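Local coordinates for protein glycoside hydrolase family 43 (Halothermothrix orenii, PDB 4QQS) that hydrolyses glycosidic bonds as a thermostable family-43 enzyme with alpha-L-arabinofuranosidase activity, probably acting in xylan breakdown, at residues 17-27 with 256-265. Numbering follows the deposited sequence.
Sequences DPYVLKHESRY and HNSVTVSPDG. With NA (sodium ion), chain D.
D17 and H256 meet where the innermost strands of two neighbouring blades of the five-bladed beta-propeller come near the sodium ion; strands 17-23 and 257-261 run nearly parallel, their axes 17° apart and 5.7 Å at closest approach. D17, the predicted proton acceptor, lays its CB over one face of the H256 imidazole, 3.6 Å from the ring centroid, a CH-pi contact. Its OD1 bonds to T32, while H256 NE2 coordinates the sodium ion at 2.8 Å, a site shared with E75 and completed by waters. No backbone-to-backbone hydrogen bond joins the two segments, consistent with separate blades; side chains and water bridge the seam instead. The tight part centres on S258. S258 OG, set between backbone N and carbonyl carbon (chi1 57°), donates to P18 O at 2.9 Å and accepts from V20 N, so one hydroxyl ties two successive peptide groups. Further out the seam widens: V20 CG1 only brushes T260 CG2 at 4.0 Å, one water donates to both V20 O and V259 O, and another links K22 N to T260 OG1. At the outer end, where K22 is partly exposed and G265 exposed, the extended lysine runs past V261 CG1, and K22 NZ bonds to S262 O at 3.0 Å and, from above the carbonyl plane, to P263 O at 3.1 Å. S262 O also accepts from G265 N, on the opposite face of its plane. A methionine in place of K22 would probably leave P263 O without this donor and weaken the hold on the 262-265 turn. Inward of this lysine, the buried Y27 ring presents its edge to T260 OG1, and Y27 OH donates to V261 O at 2.7 Å, only 17° out of the carbonyl plane.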
ATOM      1  N   ASP A  17       6.454  -2.513  -0.497  1.00  8.06           N
ATOM      2  CA  ASP A  17       5.186  -1.834  -0.697  1.00  7.97           C
ATOM      3  C   ASP A  17       4.502  -2.297  -1.992  1.00  7.57           C
ATOM      4  O   ASP A  17       4.224  -1.510  -2.892  1.00  8.65           O
ATOM      5  CB  ASP A  17       5.391  -0.317  -0.665  1.00  8.66           C
ATOM      6  CG  ASP A  17       6.289   0.129   0.486  1.00  8.50           C
ATOM      7  OD1 ASP A  17       7.158   1.005   0.250  1.00  9.88           O
ATOM      8  OD2 ASP A  17       6.129  -0.391   1.605  1.00  9.60           O
ATOM      9  N   PRO A  18       4.228  -3.597  -2.098  1.00  7.85           N
ATOM     10  CA  PRO A  18       3.705  -4.124  -3.365  1.00  8.36           C
ATOM     11  C   PRO A  18       2.231  -3.819  -3.592  1.00  8.17           C
ATOM     12  O   PRO A  18       1.390  -4.234  -2.803  1.00 10.28           O
ATOM     13  CB  PRO A  18       3.916  -5.628  -3.211  1.00  9.12           C
ATOM     14  CG  PRO A  18       3.802  -5.869  -1.748  1.00  8.90           C
ATOM     15  CD  PRO A  18       4.487  -4.680  -1.132  1.00  8.33           C
ATOM     16  N   TYR A  19       1.935  -3.148  -4.692  1.00  7.44           N
ATOM     17  CA  TYR A  19       0.566  -2.803  -5.037  1.00  7.38           C
ATOM     18  C   TYR A  19       0.197  -3.534  -6.315  1.00  7.37           C
ATOM     19  O   TYR A  19       0.853  -3.338  -7.324  1.00  7.95           O
ATOM     20  CB  TYR A  19       0.431  -1.291  -5.236  1.00  7.64           C
ATOM     21  CG  TYR A  19      -0.989  -0.916  -5.571  1.00  8.31           C
ATOM     22  CD1 TYR A  19      -1.449  -1.029  -6.867  1.00 10.36           C
ATOM     23  CD2 TYR A  19      -1.873  -0.502  -4.602  1.00  9.78           C
ATOM     24  CE1 TYR A  19      -2.735  -0.729  -7.206  1.00 12.54           C
ATOM     25  CE2 TYR A  19      -3.190  -0.172  -4.940  1.00 11.24           C
ATOM     26  CZ  TYR A  19      -3.600  -0.298  -6.252  1.00 12.93           C
ATOM     27  OH  TYR A  19      -4.881   0.007  -6.647  1.00 15.57           O
ATOM     28  N   VAL A  20      -0.868  -4.337  -6.288  1.00  7.31           N
ATOM     29  CA  VAL A  20      -1.322  -5.050  -7.470  1.00  7.85           C
ATOM     30  C   VAL A  20      -2.660  -4.533  -7.931  1.00  8.51           C
ATOM     31  O   VAL A  20      -3.601  -4.444  -7.143  1.00  9.73           O
ATOM     32  CB  VAL A  20      -1.395  -6.565  -7.245  1.00  8.64           C
ATOM     33  CG1 VAL A  20      -2.037  -7.268  -8.439  1.00  9.62           C
ATOM     34  CG2 VAL A  20      -0.007  -7.107  -6.971  1.00  8.74           C
ATOM     35  N   LEU A  21      -2.734  -4.234  -9.224  1.00  8.90           N
ATOM     36  CA  LEU A  21      -3.987  -3.947  -9.904  1.00 10.75           C
ATOM     37  C   LEU A  21      -4.274  -5.034 -10.924  1.00  9.82           C
ATOM     38  O   LEU A  21      -3.430  -5.398 -11.728  1.00 10.00           O
ATOM     39  CB  LEU A  21      -3.927  -2.601 -10.617  1.00 13.89           C
ATOM     40  CG  LEU A  21      -5.244  -2.196 -11.290  1.00 16.03           C
ATOM     41  CD1 LEU A  21      -6.397  -2.055 -10.276  1.00 16.82           C
ATOM     42  CD2 LEU A  21      -5.056  -0.915 -12.065  1.00 16.99           C
ATOM     43  N   LYS A  22      -5.484  -5.569 -10.868  1.00 10.26           N
ATOM     44  CA  LYS A  22      -5.987  -6.469 -11.907  1.00 10.10           C
ATOM     45  C   LYS A  22      -6.731  -5.660 -12.957  1.00 10.71           C
ATOM     46  O   LYS A  22      -7.600  -4.867 -12.614  1.00 11.48           O
ATOM     47  CB  LYS A  22      -6.919  -7.516 -11.301  1.00 10.12           C
ATOM     48  CG  LYS A  22      -7.310  -8.597 -12.296  1.00 11.22           C
ATOM     49  CD  LYS A  22      -8.251  -9.615 -11.713  1.00 12.54           C
ATOM     50  CE  LYS A  22      -8.565 -10.681 -12.732  1.00 13.90           C
ATOM     51  NZ  LYS A  22      -9.537 -11.688 -12.218  1.00 15.40           N
ATOM     52  N   HIS A  23      -6.367  -5.851 -14.225  1.00 10.94           N
ATOM     53  CA  HIS A  23      -7.043  -5.177 -15.327  1.00 11.71           C
ATOM     54  C   HIS A  23      -7.062  -6.093 -16.545  1.00 11.64           C
ATOM     55  O   HIS A  23      -6.017  -6.560 -16.982  1.00 11.92           O
ATOM     56  CB  HIS A  23      -6.348  -3.862 -15.700  1.00 13.09           C
ATOM     57  CG  HIS A  23      -7.175  -3.004 -16.603  1.00 15.03           C
ATOM     58  ND1 HIS A  23      -6.917  -2.844 -17.948  1.00 17.00           N
ATOM     59  CD2 HIS A  23      -8.289  -2.278 -16.345  1.00 16.37           C
ATOM     60  CE1 HIS A  23      -7.824  -2.038 -18.473  1.00 16.53           C
ATOM     61  NE2 HIS A  23      -8.670  -1.685 -17.522  1.00 17.75           N
ATOM     62  N   GLU A  24      -8.252  -6.338 -17.095  1.00 13.16           N
ATOM     63  CA  GLU A  24      -8.420  -7.128 -18.319  1.00 15.01           C
ATOM     64  C   GLU A  24      -7.623  -8.434 -18.267  1.00 14.63           C
ATOM     65  O   GLU A  24      -6.860  -8.765 -19.163  1.00 15.30           O
ATOM     66  CB  GLU A  24      -8.104  -6.278 -19.561  1.00 16.95           C
ATOM     67  CG  GLU A  24      -9.098  -5.118 -19.695  1.00 19.84           C
ATOM     68  CD  GLU A  24      -8.987  -4.320 -20.980  1.00 22.52           C
ATOM     69  OE1 GLU A  24      -7.921  -4.363 -21.633  1.00 23.60           O
ATOM     70  OE2 GLU A  24      -9.974  -3.629 -21.321  1.00 23.58           O
ATOM     71  N   SER A  25      -7.803  -9.151 -17.166  1.00 14.57           N
ATOM     72  CA  SER A  25      -7.277 -10.513 -16.981  1.00 15.39           C
ATOM     73  C   SER A  25      -5.756 -10.577 -16.802  1.00 14.70           C
ATOM     74  O   SER A  25      -5.152 -11.653 -16.888  1.00 16.19           O
ATOM     75  CB  SER A  25      -7.724 -11.443 -18.117  1.00 17.85           C
ATOM     76  OG  SER A  25      -9.137 -11.510 -18.187  1.00 20.34           O
ATOM     77  N   ARG A  26      -5.148  -9.432 -16.531  1.00 12.64           N
ATOM     78  CA  ARG A  26      -3.731  -9.370 -16.237  1.00 12.78           C
ATOM     79  C   ARG A  26      -3.556  -8.636 -14.912  1.00 11.11           C
ATOM     80  O   ARG A  26      -4.387  -7.810 -14.529  1.00 12.20           O
ATOM     81  CB  ARG A  26      -2.980  -8.632 -17.344  1.00 14.39           C
ATOM     82  CG  ARG A  26      -3.219  -9.150 -18.746  1.00 17.37           C
ATOM     83  CD  ARG A  26      -2.746 -10.560 -18.922  1.00 21.40           C
ATOM     84  NE  ARG A  26      -1.338 -10.730 -18.588  1.00 23.92           N
ATOM     85  CZ  ARG A  26      -0.620 -11.806 -18.901  1.00 25.38           C
ATOM     86  NH1 ARG A  26      -1.168 -12.817 -19.578  1.00 25.65           N
ATOM     87  NH2 ARG A  26       0.656 -11.866 -18.537  1.00 26.19           N
ATOM     88  N   TYR A  27      -2.466  -8.956 -14.231  1.00 10.11           N
ATOM     89  CA  TYR A  27      -2.095  -8.320 -12.982  1.00  9.30           C
ATOM     90  C   TYR A  27      -0.841  -7.503 -13.167  1.00  8.88           C
ATOM     91  O   TYR A  27       0.114  -7.948 -13.793  1.00  9.68           O
ATOM     92  CB  TYR A  27      -1.857  -9.371 -11.907  1.00  9.61           C
ATOM     93  CG  TYR A  27      -3.074 -10.199 -11.589  1.00  9.71           C
ATOM     94  CD1 TYR A  27      -3.354 -11.357 -12.292  1.00 10.67           C
ATOM     95  CD2 TYR A  27      -3.955  -9.806 -10.595  1.00  9.53           C
ATOM     96  CE1 TYR A  27      -4.470 -12.121 -12.005  1.00 11.26           C
ATOM     97  CE2 TYR A  27      -5.071 -10.560 -10.281  1.00  9.89           C
ATOM     98  CZ  TYR A  27      -5.330 -11.718 -11.000  1.00 10.70           C
ATOM     99  OH  TYR A  27      -6.425 -12.512 -10.725  1.00 11.53           O
ATOM    100  N   HIS A 256       2.720  -3.628   4.524  1.00  7.25           N
ATOM    101  CA  HIS A 256       2.349  -2.682   3.457  1.00  7.59           C
ATOM    102  C   HIS A 256       1.723  -3.376   2.286  1.00  6.98           C
ATOM    103  O   HIS A 256       2.319  -3.516   1.201  1.00  8.77           O
ATOM    104  CB  HIS A 256       3.550  -1.741   3.039  1.00  9.44           C
ATOM    105  CG  HIS A 256       3.115  -0.512   2.280  1.00 11.27           C
ATOM    106  ND1 HIS A 256       3.390   0.770   2.605  1.00 13.01           N
ATOM    107  CD2 HIS A 256       2.384  -0.449   1.191  1.00 11.88           C
ATOM    108  CE1 HIS A 256       2.862   1.551   1.733  1.00 12.58           C
ATOM    109  NE2 HIS A 256       2.226   0.839   0.865  1.00 12.07           N
ATOM    110  N   ASN A 257       0.464  -3.765   2.481  1.00  6.96           N
ATOM    111  CA  ASN A 257      -0.206  -4.643   1.560  1.00  7.12           C
ATOM    112  C   ASN A 257      -1.167  -3.950   0.599  1.00  6.94           C
ATOM    113  O   ASN A 257      -1.632  -2.823   0.801  1.00  7.43           O
ATOM    114  CB  ASN A 257      -0.980  -5.706   2.323  1.00  7.56           C
ATOM    115  CG  ASN A 257      -2.233  -5.156   2.971  1.00  7.37           C
ATOM    116  OD1 ASN A 257      -2.186  -4.537   4.034  1.00  8.64           O
ATOM    117  ND2 ASN A 257      -3.374  -5.360   2.307  1.00  7.96           N
ATOM    118  N   SER A 258      -1.493  -4.692  -0.452  1.00  6.41           N
ATOM    119  CA  SER A 258      -2.659  -4.422  -1.275  1.00  6.38           C
ATOM    120  C   SER A 258      -3.547  -5.667  -1.286  1.00  6.27           C
ATOM    121  O   SER A 258      -3.236  -6.665  -0.623  1.00  6.98           O
ATOM    122  CB  SER A 258      -2.235  -3.986  -2.676  1.00  6.79           C
ATOM    123  OG  SER A 258      -1.406  -4.951  -3.304  1.00  7.68           O
ATOM    124  N   VAL A 259      -4.691  -5.568  -1.961  1.00  6.73           N
ATOM    125  CA  VAL A 259      -5.647  -6.664  -2.063  1.00  7.17           C
ATOM    126  C   VAL A 259      -6.102  -6.762  -3.521  1.00  7.40           C
ATOM    127  O   VAL A 259      -6.356  -5.742  -4.153  1.00  8.56           O
ATOM    128  CB  VAL A 259      -6.882  -6.422  -1.174  1.00  7.70           C
ATOM    129  CG1 VAL A 259      -7.863  -7.582  -1.291  1.00  8.83           C
ATOM    130  CG2 VAL A 259      -6.474  -6.224   0.275  1.00  7.95           C
ATOM    131  N   THR A 260      -6.200  -7.982  -4.033  1.00  7.75           N
ATOM    132  CA  THR A 260      -6.730  -8.208  -5.367  1.00  8.82           C
ATOM    133  C   THR A 260      -7.542  -9.507  -5.340  1.00  9.28           C
ATOM    134  O   THR A 260      -7.754 -10.099  -4.274  1.00 10.08           O
ATOM    135  CB  THR A 260      -5.584  -8.210  -6.402  1.00 10.10           C
ATOM    136  OG1 THR A 260      -6.114  -8.225  -7.727  1.00 10.75           O
ATOM    137  CG2 THR A 260      -4.662  -9.388  -6.202  1.00 10.38           C
ATOM    138  N   VAL A 261      -8.037  -9.914  -6.496  1.00 10.36           N
ATOM    139  CA  VAL A 261      -8.877 -11.089  -6.620  1.00 10.70           C
ATOM    140  C   VAL A 261      -8.198 -12.097  -7.535  1.00 10.29           C
ATOM    141  O   VAL A 261      -7.385 -11.728  -8.380  1.00 10.70           O
ATOM    142  CB  VAL A 261     -10.275 -10.691  -7.149  1.00 13.50           C
ATOM    143  CG1 VAL A 261     -10.216 -10.261  -8.604  1.00 14.48           C
ATOM    144  CG2 VAL A 261     -11.268 -11.785  -6.945  1.00 15.33           C
ATOM    145  N   SER A 262      -8.536 -13.370  -7.355  1.00 10.42           N
ATOM    146  CA  SER A 262      -7.964 -14.454  -8.148  1.00 10.78           C
ATOM    147  C   SER A 262      -8.408 -14.359  -9.610  1.00 10.97           C
ATOM    148  O   SER A 262      -9.323 -13.618  -9.942  1.00 11.55           O
ATOM    149  CB  SER A 262      -8.405 -15.803  -7.570  1.00 10.90           C
ATOM    150  OG  SER A 262      -9.815 -15.933  -7.636  1.00 11.77           O
ATOM    151  N   PRO A 263      -7.761 -15.125 -10.493  1.00 11.43           N
ATOM    152  CA  PRO A 263      -8.116 -15.011 -11.905  1.00 11.93           C
ATOM    153  C   PRO A 263      -9.592 -15.238 -12.201  1.00 12.62           C
ATOM    154  O   PRO A 263     -10.119 -14.560 -13.069  1.00 13.76           O
ATOM    155  CB  PRO A 263      -7.228 -16.066 -12.563  1.00 12.37           C
ATOM    156  CG  PRO A 263      -5.988 -16.048 -11.726  1.00 12.32           C
ATOM    157  CD  PRO A 263      -6.483 -15.833 -10.312  1.00 12.24           C
ATOM    158  N   ASP A 264     -10.256 -16.150 -11.490  1.00 12.58           N
ATOM    159  CA  ASP A 264     -11.672 -16.420 -11.747  1.00 13.63           C
ATOM    160  C   ASP A 264     -12.608 -15.500 -10.954  1.00 14.02           C
ATOM    161  O   ASP A 264     -13.827 -15.660 -11.027  1.00 15.24           O
ATOM    162  CB  ASP A 264     -12.020 -17.903 -11.508  1.00 14.13           C
ATOM    163  CG  ASP A 264     -12.143 -18.263 -10.041  1.00 14.67           C
ATOM    164  OD1 ASP A 264     -11.665 -17.484  -9.176  1.00 13.50           O
ATOM    165  OD2 ASP A 264     -12.728 -19.342  -9.765  1.00 16.21           O
ATOM    166  N   GLY A 265     -12.044 -14.551 -10.208  1.00 13.58           N
ATOM    167  CA  GLY A 265     -12.837 -13.583  -9.472  1.00 14.41           C
ATOM    168  C   GLY A 265     -13.425 -14.094  -8.167  1.00 14.21           C
ATOM    169  O   GLY A 265     -14.133 -13.363  -7.471  1.00 15.71           O
TER
HETATM  170 NA    NA D 402      -0.171   1.505  -0.330  1.00  9.85          NA
HETATM  171  O   HOH W   1      -6.131  -4.152  -6.313  1.00 12.67           O
HETATM  172  O   HOH W   2      -7.063  -5.664  -8.328  1.00 15.88           O
HETATM  173  O   HOH W   3      -0.811  -0.358   1.368  1.00 23.16           O
HETATM  174  O   HOH W   4       0.457   0.113  -1.856  1.00 14.02           O
HETATM  175  O   HOH W   5      -0.966   3.101   1.236  1.00 11.21           O
HETATM  176  O   HOH W   6       0.825   3.405  -0.999  1.00 14.02           O